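PDB 3BWG: uncharacterized HTH-type transcriptional regulator YydK from Bacillus subtilis subsp. subtilis, which probably binds DNA and regulates transcription as a member of the GntR family, although its targets and physiological role remain uncharacterized. Local coordinates for residues B[33-36]-B[37-41]; B[4-7]-B[8-12]; B[161-164]-B[165-168]. All blocks are in the same frame, centred on the assembly; numbering follows the deposited sequence.

Contact 1 (B[33-36]-B[37-41])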
ATOM      1  N   GLU B  33       0.611  -6.510  32.040  1.00 40.17           N
ATOM      2  CA  GLU B  33      -0.028  -6.683  33.335  1.00 40.40           C
ATOM      3  C   GLU B  33      -1.088  -5.615  33.615  1.00 38.81           C
ATOM      4  O   GLU B  33      -2.040  -5.873  34.338  1.00 38.67           O
ATOM      5  CB  GLU B  33       1.015  -6.724  34.458  1.00 42.34           C
ATOM      6  CG  GLU B  33       1.696  -8.109  34.662  1.00 45.25           C
ATOM      7  CD  GLU B  33       0.901  -9.106  35.556  1.00 46.68           C
ATOM      8  OE1 GLU B  33       1.314 -10.298  35.623  1.00 47.50           O
ATOM      9  OE2 GLU B  33      -0.116  -8.721  36.188  1.00 47.05           O
ATOM     10  N   THR B  34      -0.929  -4.423  33.034  1.00 38.59           N
ATOM     11  CA  THR B  34      -1.924  -3.325  33.180  1.00 37.20           C
ATOM     12  C   THR B  34      -3.204  -3.625  32.401  1.00 36.30           C
ATOM     13  O   THR B  34      -4.317  -3.422  32.889  1.00 35.59           O
ATOM     14  CB  THR B  34      -1.327  -1.985  32.761  1.00 36.96           C
ATOM     15  OG1 THR B  34      -0.140  -1.763  33.525  1.00 37.90           O
ATOM     16  CG2 THR B  34      -2.315  -0.820  33.017  1.00 36.40           C
ATOM     17  N   LEU B  35      -3.019  -4.160  31.202  1.00 36.62           N
ATOM     18  CA  LEU B  35      -4.124  -4.575  30.352  1.00 36.79           C
ATOM     19  C   LEU B  35      -4.885  -5.738  30.944  1.00 36.61           C
ATOM     20  O   LEU B  35      -6.118  -5.718  30.978  1.00 37.15           O
ATOM     21  CB  LEU B  35      -3.615  -4.919  28.941  1.00 36.89           C
ATOM     22  CG  LEU B  35      -2.922  -3.771  28.200  1.00 36.53           C
ATOM     23  CD1 LEU B  35      -2.241  -4.276  26.894  1.00 34.92           C
ATOM     24  CD2 LEU B  35      -3.909  -2.592  27.968  1.00 36.20           C
HETATM   25  N   MSE B  36      -4.159  -6.755  31.414  1.00 37.22           N
HETATM   26  CA  MSE B  36      -4.792  -7.860  32.125  1.00 38.02           C
HETATM   27  C   MSE B  36      -5.660  -7.328  33.242  1.00 37.33           C
HETATM   28  O   MSE B  36      -6.825  -7.672  33.325  1.00 36.62           O
HETATM   29  CB  MSE B  36      -3.758  -8.803  32.717  1.00 38.21           C
HETATM   30  CG  MSE B  36      -3.100  -9.676  31.676  1.00 40.36           C
HETATM   31 SE   MSE B  36      -1.595 -10.545  32.526  0.80 42.52          SE
HETATM   32  CE  MSE B  36      -0.101  -9.616  31.818  1.00 42.95           C
ATOM     33  N   ALA B  37      -5.092  -6.459  34.077  1.00 38.13           N
ATOM     34  CA  ALA B  37      -5.776  -5.986  35.282  1.00 38.59           C
ATOM     35  C   ALA B  37      -6.994  -5.184  34.869  1.00 39.77           C
ATOM     36  O   ALA B  37      -8.084  -5.406  35.376  1.00 38.01           O
ATOM     37  CB  ALA B  37      -4.845  -5.158  36.136  1.00 38.28           C
ATOM     38  N   GLN B  38      -6.780  -4.290  33.900  1.00 41.84           N
ATOM     39  CA  GLN B  38      -7.836  -3.514  33.277  1.00 44.24           C
ATOM     40  C   GLN B  38      -9.053  -4.344  32.856  1.00 45.00           C
ATOM     41  O   GLN B  38     -10.142  -4.135  33.386  1.00 46.42           O
ATOM     42  CB  GLN B  38      -7.277  -2.763  32.081  1.00 45.77           C
ATOM     43  CG  GLN B  38      -8.203  -1.722  31.534  1.00 48.30           C
ATOM     44  CD  GLN B  38      -7.565  -0.895  30.426  1.00 49.65           C
ATOM     45  OE1 GLN B  38      -8.264  -0.203  29.691  1.00 52.24           O
ATOM     46  NE2 GLN B  38      -6.240  -0.942  30.316  1.00 50.62           N
ATOM     47  N   PHE B  39      -8.888  -5.274  31.918  1.00 44.38           N
ATOM     48  CA  PHE B  39     -10.035  -6.026  31.417  1.00 43.77           C
ATOM     49  C   PHE B  39     -10.269  -7.323  32.186  1.00 44.28           C
ATOM     50  O   PHE B  39     -11.082  -8.165  31.784  1.00 43.87           O
ATOM     51  CB  PHE B  39      -9.867  -6.311  29.934  1.00 44.50           C
ATOM     52  CG  PHE B  39      -9.500  -5.100  29.120  1.00 45.17           C
ATOM     53  CD1 PHE B  39     -10.491  -4.252  28.622  1.00 45.15           C
ATOM     54  CD2 PHE B  39      -8.159  -4.813  28.831  1.00 44.85           C
ATOM     55  CE1 PHE B  39     -10.150  -3.135  27.859  1.00 44.56           C
ATOM     56  CE2 PHE B  39      -7.813  -3.693  28.084  1.00 44.11           C
ATOM     57  CZ  PHE B  39      -8.810  -2.861  27.588  1.00 44.79           C
ATOM     58  N   GLU B  40      -9.560  -7.471  33.302  1.00 44.43           N
ATOM     59  CA  GLU B  40      -9.653  -8.663  34.159  1.00 45.03           C
ATOM     60  C   GLU B  40      -9.726  -9.976  33.341  1.00 44.57           C
ATOM     61  O   GLU B  40     -10.743 -10.692  33.327  1.00 43.89           O
ATOM     62  CB  GLU B  40     -10.774  -8.505  35.213  1.00 45.50           C
ATOM     63  CG  GLU B  40     -10.444  -7.407  36.268  1.00 45.97           C
ATOM     64  CD  GLU B  40     -11.612  -7.060  37.199  1.00 46.06           C
ATOM     65  OE1 GLU B  40     -11.386  -6.864  38.431  1.00 43.93           O
ATOM     66  OE2 GLU B  40     -12.748  -6.977  36.686  1.00 46.99           O
ATOM     67  N   VAL B  41      -8.624 -10.254  32.640  1.00 43.51           N
ATOM     68  CA  VAL B  41      -8.528 -11.384  31.718  1.00 41.96           C
ATOM     69  C   VAL B  41      -7.157 -12.051  31.840  1.00 41.00           C
ATOM     70  O   VAL B  41      -6.245 -11.532  32.494  1.00 39.28           O
ATOM     71  CB  VAL B  41      -8.816 -10.971  30.202  1.00 42.06           C
ATOM     72  CG1 VAL B  41     -10.333 -10.853  29.920  1.00 42.56           C
ATOM     73  CG2 VAL B  41      -8.094  -9.712  29.810  1.00 40.79           C
TER

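Contact 2 (B[4-7]-B[8-12])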
HETATM    1  N   MSE B   4     -15.101 -11.950  17.258  1.00 66.36           N
HETATM    2  CA  MSE B   4     -16.390 -12.429  17.854  1.00 66.41           C
HETATM    3  C   MSE B   4     -16.254 -13.084  19.248  1.00 64.81           C
HETATM    4  O   MSE B   4     -17.242 -13.561  19.830  1.00 64.95           O
HETATM    5  CB  MSE B   4     -17.117 -13.363  16.873  1.00 68.29           C
HETATM    6  CG  MSE B   4     -18.268 -12.704  16.104  1.00 70.29           C
HETATM    7 SE   MSE B   4     -19.801 -12.193  17.251  0.70 72.87          SE
HETATM    8  CE  MSE B   4     -19.360 -10.292  17.523  1.00 71.79           C
ATOM      9  N   LEU B   5     -15.036 -13.099  19.780  1.00 62.48           N
ATOM     10  CA  LEU B   5     -14.780 -13.680  21.100  1.00 60.07           C
ATOM     11  C   LEU B   5     -14.308 -12.580  22.066  1.00 58.50           C
ATOM     12  O   LEU B   5     -14.400 -11.393  21.726  1.00 58.70           O
ATOM     13  CB  LEU B   5     -13.783 -14.855  20.998  1.00 59.52           C
ATOM     14  CG  LEU B   5     -14.087 -16.101  20.128  1.00 59.08           C
ATOM     15  CD1 LEU B   5     -15.585 -16.484  20.065  1.00 58.71           C
ATOM     16  CD2 LEU B   5     -13.519 -15.986  18.717  1.00 58.72           C
ATOM     17  N   LYS B   6     -13.824 -12.959  23.255  1.00 55.95           N
ATOM     18  CA  LYS B   6     -13.361 -11.990  24.268  1.00 53.76           C
ATOM     19  C   LYS B   6     -12.135 -11.176  23.800  1.00 52.96           C
ATOM     20  O   LYS B   6     -11.983 -10.000  24.146  1.00 51.70           O
ATOM     21  CB  LYS B   6     -13.052 -12.692  25.595  1.00 53.10           C
ATOM     22  CG  LYS B   6     -12.721 -11.761  26.764  1.00 52.76           C
ATOM     23  CD  LYS B   6     -13.901 -10.873  27.123  1.00 52.70           C
ATOM     24  CE  LYS B   6     -13.994 -10.619  28.619  1.00 52.75           C
ATOM     25  NZ  LYS B   6     -15.419 -10.382  28.990  1.00 52.31           N
ATOM     26  N   TYR B   7     -11.273 -11.819  23.021  1.00 51.81           N
ATOM     27  CA  TYR B   7     -10.109 -11.168  22.473  1.00 51.94           C
ATOM     28  C   TYR B   7     -10.503 -10.098  21.421  1.00 51.59           C
ATOM     29  O   TYR B   7      -9.754  -9.126  21.223  1.00 51.75           O
ATOM     30  CB  TYR B   7      -9.082 -12.207  21.968  1.00 52.62           C
ATOM     31  CG  TYR B   7      -9.385 -12.813  20.614  1.00 52.95           C
ATOM     32  CD1 TYR B   7     -10.122 -14.002  20.492  1.00 53.47           C
ATOM     33  CD2 TYR B   7      -8.915 -12.209  19.454  1.00 53.12           C
ATOM     34  CE1 TYR B   7     -10.399 -14.551  19.222  1.00 53.41           C
ATOM     35  CE2 TYR B   7      -9.185 -12.729  18.199  1.00 53.42           C
ATOM     36  CZ  TYR B   7      -9.924 -13.892  18.076  1.00 53.49           C
ATOM     37  OH  TYR B   7     -10.160 -14.373  16.801  1.00 53.01           O
ATOM     38  N   GLN B   8     -11.673 -10.256  20.783  1.00 50.68           N
ATOM     39  CA  GLN B   8     -12.220  -9.231  19.862  1.00 49.98           C
ATOM     40  C   GLN B   8     -12.776  -8.008  20.597  1.00 48.94           C
ATOM     41  O   GLN B   8     -12.533  -6.881  20.173  1.00 48.93           O
ATOM     42  CB  GLN B   8     -13.296  -9.809  18.919  1.00 50.85           C
ATOM     43  CG  GLN B   8     -13.964  -8.777  17.931  1.00 51.48           C
ATOM     44  CD  GLN B   8     -15.388  -8.280  18.333  1.00 51.75           C
ATOM     45  OE1 GLN B   8     -16.311  -9.075  18.562  1.00 50.83           O
ATOM     46  NE2 GLN B   8     -15.560  -6.952  18.370  1.00 51.48           N
ATOM     47  N   GLN B   9     -13.542  -8.220  21.669  1.00 47.93           N
ATOM     48  CA  GLN B   9     -14.070  -7.094  22.455  1.00 47.05           C
ATOM     49  C   GLN B   9     -12.941  -6.240  23.072  1.00 46.10           C
ATOM     50  O   GLN B   9     -12.986  -5.002  23.012  1.00 44.83           O
ATOM     51  CB  GLN B   9     -15.095  -7.559  23.520  1.00 48.13           C
ATOM     52  CG  GLN B   9     -15.657  -6.443  24.466  1.00 48.74           C
ATOM     53  CD  GLN B   9     -16.285  -5.209  23.744  1.00 50.10           C
ATOM     54  OE1 GLN B   9     -16.671  -5.261  22.568  1.00 50.67           O
ATOM     55  NE2 GLN B   9     -16.380  -4.098  24.467  1.00 50.12           N
ATOM     56  N   ILE B  10     -11.926  -6.913  23.628  1.00 44.31           N
ATOM     57  CA  ILE B  10     -10.771  -6.256  24.240  1.00 43.03           C
ATOM     58  C   ILE B  10     -10.008  -5.435  23.181  1.00 43.49           C
ATOM     59  O   ILE B  10      -9.673  -4.267  23.411  1.00 44.01           O
ATOM     60  CB  ILE B  10      -9.786  -7.277  24.900  1.00 42.49           C
ATOM     61  CG1 ILE B  10     -10.456  -8.194  25.964  1.00 41.70           C
ATOM     62  CG2 ILE B  10      -8.525  -6.561  25.418  1.00 41.93           C
ATOM     63  CD1 ILE B  10     -11.199  -7.507  27.051  1.00 42.15           C
ATOM     64  N   ALA B  11      -9.728  -6.052  22.032  1.00 43.01           N
ATOM     65  CA  ALA B  11      -9.136  -5.347  20.886  1.00 43.09           C
ATOM     66  C   ALA B  11      -9.860  -4.022  20.606  1.00 43.25           C
ATOM     67  O   ALA B  11      -9.225  -2.967  20.520  1.00 42.55           O
ATOM     68  CB  ALA B  11      -9.134  -6.235  19.661  1.00 42.63           C
ATOM     69  N   THR B  12     -11.192  -4.070  20.533  1.00 43.72           N
ATOM     70  CA  THR B  12     -11.983  -2.887  20.199  1.00 44.93           C
ATOM     71  C   THR B  12     -11.904  -1.786  21.275  1.00 45.79           C
ATOM     72  O   THR B  12     -11.791  -0.597  20.945  1.00 46.88           O
ATOM     73  CB  THR B  12     -13.444  -3.280  19.828  1.00 45.58           C
ATOM     74  OG1 THR B  12     -13.450  -3.882  18.527  1.00 44.79           O
ATOM     75  CG2 THR B  12     -14.407  -2.067  19.846  1.00 45.93           C
TER

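Contact 3 (B[161-164]-B[165-168])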
ATOM      1  N   ILE B 161     -20.711  -1.944  -2.453  1.00 43.58           N
ATOM      2  CA  ILE B 161     -20.859  -3.202  -3.180  1.00 42.87           C
ATOM      3  C   ILE B 161     -20.181  -4.370  -2.397  1.00 42.19           C
ATOM      4  O   ILE B 161     -20.739  -5.445  -2.294  1.00 40.60           O
ATOM      5  CB  ILE B 161     -20.303  -3.050  -4.663  1.00 42.43           C
ATOM      6  CG1 ILE B 161     -21.097  -1.954  -5.402  1.00 42.96           C
ATOM      7  CG2 ILE B 161     -20.321  -4.405  -5.435  1.00 42.96           C
ATOM      8  CD1 ILE B 161     -20.609  -1.618  -6.787  1.00 41.12           C
ATOM      9  N   PHE B 162     -18.991  -4.128  -1.837  1.00 43.11           N
ATOM     10  CA  PHE B 162     -18.256  -5.143  -1.072  1.00 44.17           C
ATOM     11  C   PHE B 162     -19.001  -5.561   0.157  1.00 44.43           C
ATOM     12  O   PHE B 162     -18.921  -6.723   0.549  1.00 41.13           O
ATOM     13  CB  PHE B 162     -16.885  -4.637  -0.651  1.00 47.73           C
ATOM     14  CG  PHE B 162     -15.855  -4.689  -1.755  1.00 49.86           C
ATOM     15  CD1 PHE B 162     -16.209  -5.021  -3.056  1.00 50.23           C
ATOM     16  CD2 PHE B 162     -14.562  -4.325  -1.515  1.00 52.81           C
ATOM     17  CE1 PHE B 162     -15.286  -5.044  -4.072  1.00 51.69           C
ATOM     18  CE2 PHE B 162     -13.623  -4.342  -2.566  1.00 52.61           C
ATOM     19  CZ  PHE B 162     -14.004  -4.714  -3.825  1.00 51.13           C
ATOM     20  N   HIS B 163     -19.718  -4.609   0.764  1.00 43.90           N
ATOM     21  CA  HIS B 163     -20.616  -4.969   1.847  1.00 44.71           C
ATOM     22  C   HIS B 163     -21.632  -6.033   1.459  1.00 43.74           C
ATOM     23  O   HIS B 163     -21.795  -6.972   2.209  1.00 45.45           O
ATOM     24  CB  HIS B 163     -21.318  -3.770   2.506  1.00 46.47           C
ATOM     25  CG  HIS B 163     -22.139  -4.172   3.701  1.00 48.30           C
ATOM     26  ND1 HIS B 163     -21.583  -4.377   4.947  1.00 48.81           N
ATOM     27  CD2 HIS B 163     -23.455  -4.487   3.817  1.00 48.96           C
ATOM     28  CE1 HIS B 163     -22.529  -4.758   5.792  1.00 49.02           C
ATOM     29  NE2 HIS B 163     -23.672  -4.849   5.130  1.00 49.07           N
ATOM     30  N   TYR B 164     -22.307  -5.889   0.313  1.00 42.76           N
ATOM     31  CA  TYR B 164     -23.313  -6.862  -0.133  1.00 41.66           C
ATOM     32  C   TYR B 164     -22.659  -8.209  -0.442  1.00 42.70           C
ATOM     33  O   TYR B 164     -23.205  -9.274  -0.156  1.00 42.17           O
ATOM     34  CB  TYR B 164     -24.076  -6.325  -1.357  1.00 41.88           C
ATOM     35  CG  TYR B 164     -24.762  -7.365  -2.232  1.00 41.91           C
ATOM     36  CD1 TYR B 164     -25.938  -8.044  -1.804  1.00 42.93           C
ATOM     37  CD2 TYR B 164     -24.235  -7.673  -3.510  1.00 43.39           C
ATOM     38  CE1 TYR B 164     -26.558  -9.037  -2.638  1.00 43.10           C
ATOM     39  CE2 TYR B 164     -24.826  -8.645  -4.340  1.00 43.23           C
ATOM     40  CZ  TYR B 164     -25.985  -9.319  -3.918  1.00 43.67           C
ATOM     41  OH  TYR B 164     -26.562 -10.251  -4.809  1.00 42.68           O
ATOM     42  N   ILE B 165     -21.482  -8.125  -1.043  1.00 43.03           N
ATOM     43  CA  ILE B 165     -20.738  -9.287  -1.476  1.00 44.84           C
ATOM     44  C   ILE B 165     -20.421 -10.165  -0.286  1.00 45.50           C
ATOM     45  O   ILE B 165     -20.624 -11.371  -0.366  1.00 46.90           O
ATOM     46  CB  ILE B 165     -19.489  -8.856  -2.260  1.00 43.07           C
ATOM     47  CG1 ILE B 165     -19.976  -8.228  -3.572  1.00 41.74           C
ATOM     48  CG2 ILE B 165     -18.531 -10.065  -2.492  1.00 42.12           C
ATOM     49  CD1 ILE B 165     -18.886  -7.851  -4.544  1.00 42.15           C
ATOM     50  N   ARG B 166     -19.959  -9.545   0.802  1.00 46.08           N
ATOM     51  CA  ARG B 166     -19.555 -10.242   2.015  1.00 49.07           C
ATOM     52  C   ARG B 166     -20.818 -10.700   2.728  1.00 49.00           C
ATOM     53  O   ARG B 166     -21.010 -11.895   2.959  1.00 47.67           O
ATOM     54  CB  ARG B 166     -18.742  -9.336   2.968  1.00 49.71           C
ATOM     55  CG  ARG B 166     -17.336  -8.884   2.493  1.00 51.78           C
ATOM     56  CD  ARG B 166     -16.663  -7.916   3.553  1.00 53.78           C
ATOM     57  NE  ARG B 166     -16.791  -6.460   3.267  1.00 58.08           N
ATOM     58  CZ  ARG B 166     -17.473  -5.555   4.006  1.00 58.61           C
ATOM     59  NH1 ARG B 166     -18.135  -5.914   5.113  1.00 59.26           N
ATOM     60  NH2 ARG B 166     -17.494  -4.272   3.631  1.00 57.41           N
ATOM     61  N   GLU B 167     -21.680  -9.725   3.026  1.00 48.88           N
ATOM     62  CA  GLU B 167     -22.808  -9.917   3.912  1.00 51.02           C
ATOM     63  C   GLU B 167     -23.944 -10.658   3.228  1.00 49.73           C
ATOM     64  O   GLU B 167     -24.465 -11.584   3.795  1.00 51.75           O
ATOM     65  CB  GLU B 167     -23.280  -8.573   4.465  1.00 51.97           C
ATOM     66  CG  GLU B 167     -23.554  -8.593   5.954  1.00 55.78           C
ATOM     67  CD  GLU B 167     -22.331  -8.988   6.812  1.00 57.88           C
ATOM     68  OE1 GLU B 167     -21.255  -8.348   6.695  1.00 58.57           O
ATOM     69  OE2 GLU B 167     -22.457  -9.932   7.625  1.00 58.70           O
ATOM     70  N   GLY B 168     -24.275 -10.286   1.994  1.00 49.13           N
ATOM     71  CA  GLY B 168     -25.450 -10.796   1.309  1.00 46.94           C
ATOM     72  C   GLY B 168     -25.181 -12.035   0.493  1.00 46.64           C
ATOM     73  O   GLY B 168     -25.977 -12.967   0.521  1.00 43.25           O
TER

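Contact 1 (B[33-36]-B[37-41])
Glu33 through Val41 run down the last turns of helix 32-39 and out of it, with the N-H groups of Ala37, Gln38 and Phe39 each bonded to the carbonyl four residues back. The straightest of these is Phe39 N to Leu35 O, 3.0 Å with 175° at the hydrogen. That oxygen also lies at the ring edge of Phe39, near the ring plane, 3.1 Å from CD2. CG of Phe39 is anti to its carbonyl carbon (chi1 -49°), which turns the ring back alongside Leu35; CE2 meets Leu35 CD2 at 4.1 Å. One face of this ring carries Gln38 CG, 3.9 Å above the plane and over its centre. The Gln38 chain runs extended beside Leu35, its NE2 3.7 Å from CD2 of that leucine. Phe39 continues onto Ile10 and Ile14 of helix 6-20, whereas Leu35 and Met36, a selenomethionine, reach Ile46 on helix 43-55. Glu40 has positive phi (41°) and leaves the helical conformation: Val41 N bonds to Met36 O at 3.2 Å and Glu40 N, weakly, to Ala37 O. This pair of bonds defines a Schellman motif, here ending the first helix of the predicted helix-turn-helix of a GntR-type domain.

Contact 2 (B[4-7]-B[8-12])
The Tyr7 ring meets the backbone N of Gln8 obliquely through its CG, 3.4 Å away, and the Gln8 carboxamide turns its OE1 to Met4, which lies side by side with it. There OE1 accepts a weak hydrogen bond from Met4 N at 3.4 Å and also touches the CE methyl of this selenomethionine. The tyrosine CG sits between its own backbone N and carbonyl carbon (chi1 79°), a position that brings the ring close to the next peptide nitrogen. Leu5 occupies the N-cap of helix 6-20, the opening helix of the GntR-type winged helix-turn-helix domain. Its carbonyl O receives Gln9 N at 3.3 Å and a weaker, more bent bond from Gln8 N. One residue on, Lys6 O accepts Ile10 N at 3.1 Å; with CG1 anti to its carbonyl carbon (chi1 -56°), Ile10 turns that methylene back to the same Lys6 O, 3.0 Å from CG1, a close approach. Tyr7 O is gripped twice: by Ala11 N, 3.2 Å away, and by the hydroxyl of Ser49 on helix 43-55, which also packs against Ile10.

Contact 3 (B[161-164]-B[165-168])
Ile161 opens a short helix in which Ile165, Arg166 and Glu167 each donate N-H to the carbonyl four residues earlier, Ile165 N reaching Ile161 O at 3.0 Å. The buried side of the helix is built on Ile165. Its CD1 touches Ile161 CG2 at 3.8 Å and also lies beside Phe162, 4.2 Å from ring atom CD1. The more exposed side holds two packed arrangements around His163. Glu167 CB lies over one face of the imidazole, offset toward the rim, in a CH-pi contact 4.1 Å from the ring centroid and 23° off the normal; the two side chains are brought together because His163 CG is anti to its backbone N (chi1 -175°). The Arg166 chain bends at chi3, laying one face of its guanidinium over the His163 backbone, with His163 CA 3.7 Å above the guanidinium plane, and Phe162 O lies over the guanidinium as well. The imidazole stands nearly perpendicular to it, the planes 83° apart. Within the UTRA region the helix is laid against the large antiparallel sheet: Phe162 meets Phe208 of strand 200-210 edge-to-face, Phe162, Ile165 and Arg166 pack on Ile173 of strand 173-184, and Ile165 reaches Phe216 of strand 215-224.

In the fold
Reading from the N terminus, contact 2 (4-12) starts helix 6-20, contact 1 (33-41) finishes helix 32-39, and contact 3 (161-168) spans helix 161-167. Each is local and closes only a helical turn or, in contact 1, the helix's exit as well; they follow in series, without nesting or crossing. Contacts 1 and 2, with centres 13 Å apart, touch directly: Phe39 CB meets Ile10 CD1 at 3.4 Å and Val41 CG1 meets Lys6 CE at 3.9 Å, joining helix 6-20 to helix 32-39 and its exit within the GntR-type, probably DNA-binding, region, where both also pack on helix 43-55. Contact 3 belongs to the UTRA region, its nearest atoms about 10 Å from contact 2 and about 24 Å from contact 1.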